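Local coordinates for polysaccharide deacetylase-like protein (PDB 4V33) that is a putative zinc-dependent polysaccharide deacetylase, probably acting on cell-envelope glycans and required for osmotic stability and cell-shape maintenance in Bacillus anthracis, at residues A168-Q173 with H216-L221; H150-Y155 with K209-A214; M174-D179 with T350-F355. All blocks are in the same frame, centred on the assembly; numbering follows the deposited sequence.

In the fold
Helix 167-179 links two of the three contacts: its first half meets helix 211-221 in interaction 1 and its second half helix 352-359 in interaction 3, centres about 10 Å apart, both outside the parallel sheet. Interaction 2, centred about 11 Å from interaction 1, joins the start of helix 211-221 to residues 150-155, at the strand ends near the zinc. Phe170 bridges these two by touching Ala214 and Ile152. Interactions 2 and 3 do not touch; their centres are about 17 Å apart. The segments follow the order 150-155, 168-173, 174-179, 209-214, 216-221, 350-355, so the pairs alternate and early and late parts of the deacetylase domain interlock.

Interaction 1: A168-Q173 with H216-L221; sequences ANFEAQ and HVLQKL
Helices 168-173 and 216-221 run in broadly the same direction, their axes crossing at -40° with a closest approach of 10.1 Å, and Glu171 and Val217 have the nearest CA atoms. Val217 fills the space between the backbones: its CG1 lies 3.7 Å from Glu171 CA and equally close to CD2 of Phe170, while its CB sits at the edge of that ring, in plane. Farther along the same ring edge, Phe170 CE2 approaches Leu218 CG at 4.3 Å. On the outer side, Glu171 (chi1 -178°) and Lys220 each hold CG opposite the backbone N and reach out as extended chains that cross at about a right angle. Lys220 NZ donates to Glu171 OE2 at 2.9 Å, on the syn lone pair, forming a salt bridge. A water donates to Glu171 OE1 at 2.9 Å, so both carboxylate oxygens are engaged. Leu221 CD1 meets the backbone O of Glu171 at 4.0 Å and lies near its CG. The contact thus grades from apolar to charged outward. Deeper in the domain, Phe170 makes an edge-to-face contact with Tyr149 of strand 146-149, Leu218 and Leu221 rest on Met174, and Ala172 touches Val352 of helix 352-359.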
loop_
_atom_site.group_PDB
_atom_site.type_symbol
_atom_site.label_atom_id
_atom_site.label_comp_id
_atom_site.label_asym_id
_atom_site.label_seq_id
_atom_site.Cartn_x
_atom_site.Cartn_y
_atom_site.Cartn_z
ATOM N N ALA A 168 -5.656 7.138 -23.199
ATOM C CA ALA A 168 -6.623 6.059 -23.415
ATOM C C ALA A 168 -6.204 4.755 -22.737
ATOM O O ALA A 168 -7.009 4.113 -22.062
ATOM C CB ALA A 168 -6.857 5.835 -24.907
ATOM N N ASN A 169 -4.948 4.354 -22.907
ATOM C CA ASN A 169 -4.482 3.136 -22.249
ATOM C C ASN A 169 -4.397 3.281 -20.733
ATOM O O ASN A 169 -4.699 2.329 -19.997
ATOM C CB ASN A 169 -3.158 2.656 -22.847
ATOM C CG ASN A 169 -3.341 2.064 -24.228
ATOM O OD1 ASN A 169 -4.457 1.707 -24.613
ATOM N ND2 ASN A 169 -2.254 1.950 -24.976
ATOM N N PHE A 170 -4.002 4.463 -20.260
ATOM C CA PHE A 170 -4.001 4.716 -18.825
ATOM C C PHE A 170 -5.412 4.560 -18.261
ATOM O O PHE A 170 -5.607 3.920 -17.230
ATOM C CB PHE A 170 -3.456 6.112 -18.498
ATOM C CG PHE A 170 -3.515 6.438 -17.035
ATOM C CD1 PHE A 170 -2.678 5.785 -16.134
ATOM C CD2 PHE A 170 -4.440 7.355 -16.548
ATOM C CE1 PHE A 170 -2.744 6.050 -14.774
ATOM C CE2 PHE A 170 -4.511 7.637 -15.177
ATOM C CZ PHE A 170 -3.659 6.985 -14.290
ATOM N N GLU A 171 -6.397 5.127 -18.950
ATOM C CA GLU A 171 -7.776 4.997 -18.502
ATOM C C GLU A 171 -8.207 3.536 -18.458
ATOM O O GLU A 171 -8.894 3.123 -17.529
ATOM C CB GLU A 171 -8.723 5.822 -19.381
ATOM C CG GLU A 171 -10.173 5.747 -18.913
ATOM C CD GLU A 171 -11.077 6.748 -19.594
ATOM O OE1 GLU A 171 -10.577 7.768 -20.114
ATOM O OE2 GLU A 171 -12.305 6.510 -19.605
ATOM N N ALA A 172 -7.803 2.754 -19.459
ATOM C CA ALA A 172 -8.198 1.350 -19.517
ATOM C C ALA A 172 -7.589 0.578 -18.349
ATOM O O ALA A 172 -8.231 -0.312 -17.786
ATOM C CB ALA A 172 -7.788 0.729 -20.850
ATOM N N GLN A 173 -6.359 0.930 -17.988
ATOM C CA GLN A 173 -5.672 0.301 -16.860
ATOM C C GLN A 173 -6.337 0.663 -15.534
ATOM O O GLN A 173 -6.585 -0.209 -14.689
ATOM C CB GLN A 173 -4.191 0.684 -16.877
ATOM C CG GLN A 173 -3.454 0.040 -18.053
ATOM C CD GLN A 173 -2.164 0.761 -18.421
ATOM O OE1 GLN A 173 -1.608 1.526 -17.631
ATOM N NE2 GLN A 173 -1.682 0.512 -19.628
ATOM N N HIS A 216 -7.056 14.045 -14.658
ATOM C CA HIS A 216 -8.378 14.144 -15.264
ATOM C C HIS A 216 -9.038 12.781 -15.469
ATOM O O HIS A 216 -10.247 12.646 -15.294
ATOM C CB HIS A 216 -8.292 14.909 -16.585
ATOM C CG HIS A 216 -7.884 16.338 -16.419
ATOM N ND1 HIS A 216 -7.188 17.031 -17.384
ATOM C CD2 HIS A 216 -8.079 17.206 -15.398
ATOM C CE1 HIS A 216 -6.964 18.264 -16.963
ATOM N NE2 HIS A 216 -7.494 18.396 -15.760
ATOM N N VAL A 217 -8.249 11.773 -15.834
ATOM C CA VAL A 217 -8.779 10.418 -15.995
ATOM C C VAL A 217 -9.264 9.887 -14.649
ATOM O O VAL A 217 -10.340 9.292 -14.546
ATOM C CB VAL A 217 -7.717 9.471 -16.585
ATOM C CG1 VAL A 217 -8.115 8.015 -16.387
ATOM C CG2 VAL A 217 -7.489 9.779 -18.069
ATOM N N LEU A 218 -8.470 10.108 -13.606
ATOM C CA LEU A 218 -8.874 9.674 -12.272
ATOM C C LEU A 218 -10.132 10.398 -11.764
ATOM O O LEU A 218 -10.997 9.785 -11.123
ATOM C CB LEU A 218 -7.707 9.798 -11.288
ATOM C CG LEU A 218 -6.536 8.851 -11.569
ATOM C CD1 LEU A 218 -5.383 9.136 -10.596
ATOM C CD2 LEU A 218 -6.982 7.390 -11.480
ATOM N N GLN A 219 -10.252 11.689 -12.066
ATOM C CA GLN A 219 -11.466 12.430 -11.725
ATOM C C GLN A 219 -12.692 11.846 -12.428
ATOM O O GLN A 219 -13.773 11.758 -11.846
ATOM C CB GLN A 219 -11.335 13.899 -12.114
ATOM C CG GLN A 219 -10.415 14.704 -11.230
ATOM C CD GLN A 219 -10.388 16.159 -11.635
ATOM O OE1 GLN A 219 -10.011 16.489 -12.758
ATOM N NE2 GLN A 219 -10.815 17.034 -10.737
ATOM N N LYS A 220 -12.511 11.451 -13.684
ATOM C CA LYS A 220 -13.602 10.872 -14.456
ATOM C C LYS A 220 -14.064 9.546 -13.854
ATOM O O LYS A 220 -15.263 9.313 -13.694
ATOM C CB LYS A 220 -13.176 10.668 -15.910
ATOM C CG LYS A 220 -14.223 9.970 -16.764
ATOM C CD LYS A 220 -13.703 9.688 -18.162
ATOM C CE LYS A 220 -14.712 8.863 -18.960
ATOM N NZ LYS A 220 -14.206 8.531 -20.319
ATOM N N LEU A 221 -13.107 8.684 -13.519
ATOM C CA LEU A 221 -13.433 7.346 -13.032
ATOM C C LEU A 221 -13.961 7.360 -11.603
ATOM O O LEU A 221 -14.678 6.448 -11.184
ATOM C CB LEU A 221 -12.215 6.422 -13.144
ATOM C CG LEU A 221 -11.790 6.106 -14.582
ATOM C CD1 LEU A 221 -10.536 5.241 -14.609
ATOM C CD2 LEU A 221 -12.924 5.435 -15.338
HETATM O O HOH W 1 -12.221 9.872 -21.164
#

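Interaction 2: H150-Y155 with K209-A214. With ACT (acetate ion), chain C.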
loop_
_atom_site.group_PDB
_atom_site.type_symbol
_atom_site.label_atom_id
_atom_site.label_comp_id
_atom_site.label_asym_id
_atom_site.label_seq_id
_atom_site.Cartn_x
_atom_site.Cartn_y
_atom_site.Cartn_z
ATOM N N HIS A 150 5.367 7.186 -15.953
ATOM C CA HIS A 150 6.090 8.420 -16.211
ATOM C C HIS A 150 5.194 9.413 -16.944
ATOM O O HIS A 150 4.427 10.132 -16.306
ATOM C CB HIS A 150 7.381 8.139 -16.976
ATOM C CG HIS A 150 8.458 7.565 -16.114
ATOM N ND1 HIS A 150 8.468 6.247 -15.710
ATOM C CD2 HIS A 150 9.538 8.146 -15.538
ATOM C CE1 HIS A 150 9.527 6.033 -14.946
ATOM N NE2 HIS A 150 10.184 7.170 -14.816
ATOM N N ALA A 151 5.277 9.451 -18.272
ATOM C CA ALA A 151 4.446 10.357 -19.057
ATOM C C ALA A 151 3.094 9.713 -19.349
ATOM O O ALA A 151 3.021 8.522 -19.655
ATOM C CB ALA A 151 5.142 10.716 -20.356
ATOM N N ILE A 152 2.025 10.493 -19.208
ATOM C CA ILE A 152 0.695 10.081 -19.662
ATOM C C ILE A 152 0.315 11.019 -20.794
ATOM O O ILE A 152 -0.200 12.114 -20.578
ATOM C CB ILE A 152 -0.349 10.133 -18.539
ATOM C CG1 ILE A 152 0.123 9.315 -17.328
ATOM C CG2 ILE A 152 -1.693 9.610 -19.050
ATOM C CD1 ILE A 152 0.296 7.821 -17.605
ATOM N N ASP A 153 0.616 10.611 -22.019
ATOM C CA ASP A 153 0.396 11.481 -23.167
ATOM C C ASP A 153 0.442 10.624 -24.410
ATOM O O ASP A 153 0.983 9.514 -24.367
ATOM C CB ASP A 153 1.485 12.562 -23.249
ATOM C CG ASP A 153 1.022 13.810 -23.972
ATOM O OD1 ASP A 153 -0.046 13.772 -24.618
ATOM O OD2 ASP A 153 1.733 14.836 -23.899
ATOM N N ASP A 154 -0.133 11.136 -25.500
ATOM C CA ASP A 154 -0.043 10.492 -26.808
ATOM C C ASP A 154 1.329 10.804 -27.365
ATOM O O ASP A 154 1.684 11.970 -27.542
ATOM C CB ASP A 154 -1.129 11.003 -27.772
ATOM C CG ASP A 154 -2.539 10.792 -27.234
ATOM O OD1 ASP A 154 -2.892 9.642 -26.905
ATOM O OD2 ASP A 154 -3.292 11.783 -27.130
ATOM N N TYR A 155 2.114 9.769 -27.627
ATOM C CA TYR A 155 3.488 9.964 -28.080
ATOM C C TYR A 155 3.528 10.449 -29.526
ATOM O O TYR A 155 2.869 9.882 -30.397
ATOM C CB TYR A 155 4.275 8.667 -27.908
ATOM C CG TYR A 155 5.733 8.765 -28.289
ATOM C CD1 TYR A 155 6.637 9.425 -27.472
ATOM C CD2 TYR A 155 6.205 8.177 -29.453
ATOM C CE1 TYR A 155 7.968 9.507 -27.806
ATOM C CE2 TYR A 155 7.541 8.254 -29.800
ATOM C CZ TYR A 155 8.415 8.923 -28.970
ATOM O OH TYR A 155 9.746 9.007 -29.302
ATOM N N LYS A 209 4.035 17.894 -16.799
ATOM C CA LYS A 209 2.772 18.589 -16.996
ATOM C C LYS A 209 1.692 17.631 -17.493
ATOM O O LYS A 209 0.520 17.733 -17.101
ATOM C CB LYS A 209 2.962 19.719 -18.010
ATOM C CG LYS A 209 1.716 20.534 -18.309
ATOM C CD LYS A 209 1.408 21.466 -17.165
ATOM C CE LYS A 209 0.509 22.615 -17.602
ATOM N NZ LYS A 209 0.387 23.610 -16.506
ATOM N N ASN A 210 2.088 16.682 -18.339
ATOM C CA ASN A 210 1.114 15.744 -18.894
ATOM C C ASN A 210 0.449 14.863 -17.841
ATOM O O ASN A 210 -0.562 14.231 -18.118
ATOM C CB ASN A 210 1.726 14.887 -20.019
ATOM C CG ASN A 210 2.860 13.999 -19.533
ATOM O OD1 ASN A 210 2.722 13.259 -18.558
ATOM N ND2 ASN A 210 4.004 14.088 -20.205
ATOM N N ASN A 211 0.994 14.833 -16.629
ATOM C CA ASN A 211 0.339 14.068 -15.571
ATOM C C ASN A 211 -1.017 14.665 -15.184
ATOM O O ASN A 211 -1.828 14.005 -14.534
ATOM C CB ASN A 211 1.246 13.904 -14.349
ATOM C CG ASN A 211 2.330 12.842 -14.552
ATOM O OD1 ASN A 211 2.939 12.388 -13.593
ATOM N ND2 ASN A 211 2.575 12.451 -15.795
ATOM N N MET A 212 -1.284 15.898 -15.609
ATOM C CA MET A 212 -2.644 16.431 -15.494
ATOM C C MET A 212 -3.650 15.583 -16.283
ATOM O O MET A 212 -4.829 15.542 -15.931
ATOM C CB MET A 212 -2.720 17.902 -15.919
ATOM C CG MET A 212 -2.044 18.859 -14.941
ATOM S SD MET A 212 -2.840 18.879 -13.317
ATOM C CE MET A 212 -4.261 19.918 -13.651
ATOM N N ASN A 213 -3.190 14.907 -17.335
ATOM C CA ASN A 213 -4.059 13.960 -18.047
ATOM C C ASN A 213 -4.461 12.787 -17.160
ATOM O O ASN A 213 -5.614 12.346 -17.192
ATOM C CB ASN A 213 -3.383 13.421 -19.310
ATOM C CG ASN A 213 -3.153 14.495 -20.351
ATOM O OD1 ASN A 213 -3.935 15.441 -20.471
ATOM N ND2 ASN A 213 -2.073 14.355 -21.112
ATOM N N ALA A 214 -3.510 12.278 -16.375
ATOM C CA ALA A 214 -3.805 11.200 -15.435
ATOM C C ALA A 214 -4.792 11.670 -14.376
ATOM O O ALA A 214 -5.738 10.967 -14.043
ATOM C CB ALA A 214 -2.527 10.685 -14.785
HETATM C C ACT C . 13.035 7.339 -12.358
HETATM O O ACT C . 11.917 7.855 -12.626
HETATM O OXT ACT C . 14.063 7.828 -12.897
HETATM C CH3 ACT C . 13.142 6.178 -11.425
HETATM O O HOH W 2 3.999 15.505 -22.752
HETATM O O HOH W 3 -0.808 16.604 -22.780
#
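Three asparagine amides meet the backbone of His150-Ile152, two of them edge-on and one over its face. Asn211 presents its amide edge to His150: ND2 donates to His150 O at 3.0 Å, with the acceptor close to the amide plane and an N-H...O angle of 170°. Two residues on, Asn213 does likewise: its ND2 donates almost straight to Ile152 O at 3.0 Å, and that oxygen lies nearly in the Asn213 amide plane. Asn210 instead offers a face. Ile152 N donates to its OD1 at 2.9 Å from above the carbonyl plane, 64° out of it, rather than along a lone pair. The same OD1 takes a weak bond from Asn211 ND2, which couples the two amides. With chi1 at 63°, Asn210 CG lies between its backbone N and carbonyl carbon, turning the amide back over Ala151, whose CB is 3.6 Å from Asn210 ND2. At the far end, the His150 ring has an acetate oxygen at its edge, held by a bond from NE2.

Strand 199-206 ends in the TFDDG sequence, the first conserved motif of NodB-type polysaccharide deacetylases; its Asp206 binds zinc together with His264 and His268. Residues 209-214 follow it and lead into helix 211-221, while the His150 side chain is about 4 Å from the zinc ion. The acetate, probably from the crystallisation liquor, is also bound by Phe303 N.

Asp153 marks the more open side, its carboxylate plane turned well away from the Asn210 amide. One water donates to Asp153 OD2 at 2.6 Å and accepts from Asn210 ND2; a second accepts from Asn213 ND2 and gives OD2 a weak bond. On the inner side Ile152 CG1 packs 3.9 Å from Ala214 CB, and both side chains also touch Phe204 and Phe170.

Interaction 3: M174-D179 with T350-F355. With ACT (acetate ion), chain E.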
loop_
_atom_site.group_PDB
_atom_site.type_symbol
_atom_site.label_atom_id
_atom_site.label_comp_id
_atom_site.label_asym_id
_atom_site.label_seq_id
_atom_site.Cartn_x
_atom_site.Cartn_y
_atom_site.Cartn_z
ATOM N N MET A 174 -6.651 1.941 -15.360
ATOM C CA MET A 174 -7.346 2.370 -14.151
ATOM C C MET A 174 -8.752 1.777 -14.076
ATOM O O MET A 174 -9.232 1.427 -12.993
ATOM C CB MET A 174 -7.384 3.891 -14.058
ATOM C CG MET A 174 -6.012 4.535 -13.942
ATOM S SD MET A 174 -5.062 4.068 -12.459
ATOM C CE MET A 174 -3.946 2.837 -13.130
ATOM N N LYS A 175 -9.407 1.642 -15.224
ATOM C CA LYS A 175 -10.735 1.037 -15.253
ATOM C C LYS A 175 -10.651 -0.422 -14.825
ATOM O O LYS A 175 -11.568 -0.941 -14.173
ATOM C CB LYS A 175 -11.360 1.149 -16.651
ATOM C CG LYS A 175 -12.778 0.609 -16.737
ATOM C CD LYS A 175 -13.364 0.835 -18.118
ATOM C CE LYS A 175 -14.844 0.459 -18.182
ATOM N NZ LYS A 175 -15.074 -1.007 -18.055
ATOM N N TYR A 176 -9.556 -1.087 -15.186
ATOM C CA TYR A 176 -9.344 -2.456 -14.723
ATOM C C TYR A 176 -9.294 -2.501 -13.191
ATOM O O TYR A 176 -9.906 -3.372 -12.570
ATOM C CB TYR A 176 -8.085 -3.083 -15.343
ATOM C CG TYR A 176 -7.874 -4.514 -14.891
ATOM C CD1 TYR A 176 -7.160 -4.792 -13.736
ATOM C CD2 TYR A 176 -8.416 -5.579 -15.600
ATOM C CE1 TYR A 176 -6.986 -6.094 -13.294
ATOM C CE2 TYR A 176 -8.242 -6.888 -15.165
ATOM C CZ TYR A 176 -7.520 -7.132 -14.013
ATOM O OH TYR A 176 -7.345 -8.427 -13.569
ATOM N N LEU A 177 -8.579 -1.559 -12.585
ATOM C CA LEU A 177 -8.521 -1.496 -11.127
ATOM C C LEU A 177 -9.919 -1.275 -10.540
ATOM O O LEU A 177 -10.312 -1.916 -9.548
ATOM C CB LEU A 177 -7.566 -0.387 -10.680
ATOM C CG LEU A 177 -6.120 -0.548 -11.142
ATOM C CD1 LEU A 177 -5.257 0.565 -10.553
ATOM C CD2 LEU A 177 -5.589 -1.909 -10.724
ATOM N N LYS A 178 -10.667 -0.361 -11.152
ATOM C CA LYS A 178 -12.017 -0.025 -10.702
ATOM C C LYS A 178 -12.946 -1.221 -10.787
ATOM O O LYS A 178 -13.715 -1.484 -9.858
ATOM C CB LYS A 178 -12.587 1.125 -11.540
ATOM C CG LYS A 178 -14.007 1.550 -11.173
ATOM C CD LYS A 178 -14.434 2.767 -11.985
ATOM C CE LYS A 178 -15.858 3.194 -11.626
ATOM N NZ LYS A 178 -16.270 4.432 -12.351
ATOM N N ASP A 179 -12.871 -1.949 -11.899
ATOM C CA ASP A 179 -13.760 -3.077 -12.139
ATOM C C ASP A 179 -13.411 -4.340 -11.353
ATOM O O ASP A 179 -14.230 -5.262 -11.268
ATOM C CB ASP A 179 -13.788 -3.415 -13.632
ATOM C CG ASP A 179 -14.458 -2.345 -14.455
ATOM O OD1 ASP A 179 -15.122 -1.471 -13.858
ATOM O OD2 ASP A 179 -14.324 -2.388 -15.696
ATOM N N THR A 350 2.448 -1.795 -22.919
ATOM C CA THR A 350 1.705 -2.645 -21.984
ATOM C C THR A 350 0.221 -2.679 -22.312
ATOM O O THR A 350 -0.404 -1.641 -22.435
ATOM C CB THR A 350 1.898 -2.153 -20.544
ATOM O OG1 THR A 350 3.285 -2.283 -20.185
ATOM C CG2 THR A 350 1.049 -2.983 -19.574
ATOM N N THR A 351 -0.325 -3.886 -22.460
ATOM C CA THR A 351 -1.762 -4.081 -22.687
ATOM C C THR A 351 -2.459 -4.214 -21.338
ATOM O O THR A 351 -1.806 -4.358 -20.303
ATOM C CB THR A 351 -2.031 -5.368 -23.481
ATOM O OG1 THR A 351 -1.683 -6.513 -22.683
ATOM C CG2 THR A 351 -1.226 -5.393 -24.779
ATOM N N VAL A 352 -3.789 -4.208 -21.343
ATOM C CA VAL A 352 -4.509 -4.394 -20.087
ATOM C C VAL A 352 -4.261 -5.792 -19.519
ATOM O O VAL A 352 -4.161 -5.968 -18.302
ATOM C CB VAL A 352 -6.011 -4.101 -20.237
ATOM C CG1 VAL A 352 -6.745 -4.360 -18.921
ATOM C CG2 VAL A 352 -6.205 -2.662 -20.642
ATOM N N GLU A 353 -4.136 -6.777 -20.403
ATOM C CA GLU A 353 -3.840 -8.140 -19.990
ATOM C C GLU A 353 -2.464 -8.229 -19.311
ATOM O O GLU A 353 -2.308 -8.880 -18.280
ATOM C CB GLU A 353 -3.904 -9.082 -21.194
ATOM C CG GLU A 353 -5.309 -9.251 -21.798
ATOM C CD GLU A 353 -5.806 -8.050 -22.616
ATOM O OE1 GLU A 353 -5.000 -7.255 -23.163
ATOM O OE2 GLU A 353 -7.050 -7.927 -22.739
ATOM N N GLN A 354 -1.466 -7.578 -19.897
ATOM C CA GLN A 354 -0.132 -7.567 -19.300
ATOM C C GLN A 354 -0.133 -6.819 -17.970
ATOM O O GLN A 354 0.513 -7.235 -17.001
ATOM C CB GLN A 354 0.873 -6.948 -20.271
ATOM C CG GLN A 354 1.219 -7.860 -21.425
ATOM C CD GLN A 354 2.053 -7.172 -22.484
ATOM O OE1 GLN A 354 1.849 -5.993 -22.790
ATOM N NE2 GLN A 354 2.997 -7.911 -23.066
ATOM N N PHE A 355 -0.860 -5.707 -17.939
ATOM C CA PHE A 355 -1.051 -4.918 -16.723
ATOM C C PHE A 355 -1.636 -5.803 -15.621
ATOM O O PHE A 355 -1.085 -5.896 -14.509
ATOM C CB PHE A 355 -2.004 -3.751 -17.055
ATOM C CG PHE A 355 -2.390 -2.893 -15.871
ATOM C CD1 PHE A 355 -1.547 -1.880 -15.423
ATOM C CD2 PHE A 355 -3.620 -3.065 -15.245
ATOM C CE1 PHE A 355 -1.925 -1.072 -14.348
ATOM C CE2 PHE A 355 -3.994 -2.260 -14.177
ATOM C CZ PHE A 355 -3.141 -1.269 -13.732
HETATM C C ACT E . -7.646 -9.432 -10.230
HETATM O O ACT E . -6.946 -8.615 -10.863
HETATM O OXT ACT E . -7.507 -9.413 -8.990
HETATM C CH3 ACT E . -8.588 -10.375 -10.918
#
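Phe355 and Leu177 form the close-packed part of this contact. Their side chains cross at about a right angle, and Leu177 CD2 lies at the edge of the Phe355 ring, 3.8 Å from CE2 and 3.9 Å from CZ. With CG opposite its backbone N (chi1 176°), Phe355 extends from helix 352-359 toward helix 167-179, and the outer end of its ring, CE2 and CZ, is met by Leu177, Tyr176 and Met174. Tyr176 CD1 stands at the same ring edge, 4.1 Å from Phe355 CE2. Met174 is bent at chi1 and chi2, both near -60°, and its methyl CE comes obliquely to within 4.2 Å of Phe355 CZ. The deep side of this cluster is closed by the parallel sheet, with Phe355 on Leu147 and Tyr149 of strand 146-149 and Leu177 on Ile200 and Val202 of strand 199-206.

Helix 352-359 begins just ahead of these residues with a capping box: Thr351 OG1 accepts from Gln354 N at 3.0 Å, and Gln354 OE1 accepts from Thr351 N at 161°, in the carbonyl plane and on a lone pair. This reciprocal pair closes the first turn, one residue before Phe355. In the deacetylase domain the helix packs beside helix 167-179, both covering the sheet from outside.

The side of Tyr176 and Val352 is the more open one, for both residues are partly exposed and a single methyl carries the contact. Val352 CG1 approaches the Tyr176 ring obliquely, 3.9 Å from CD2, and also lies near CB. At the edge of the tyrosine ring sits an acetate ion, probably from the crystallisation liquor: Tyr176 OH donates to its O atom at 2.7 Å, and Tyr182 OH and Lys198 NZ bind the same ion.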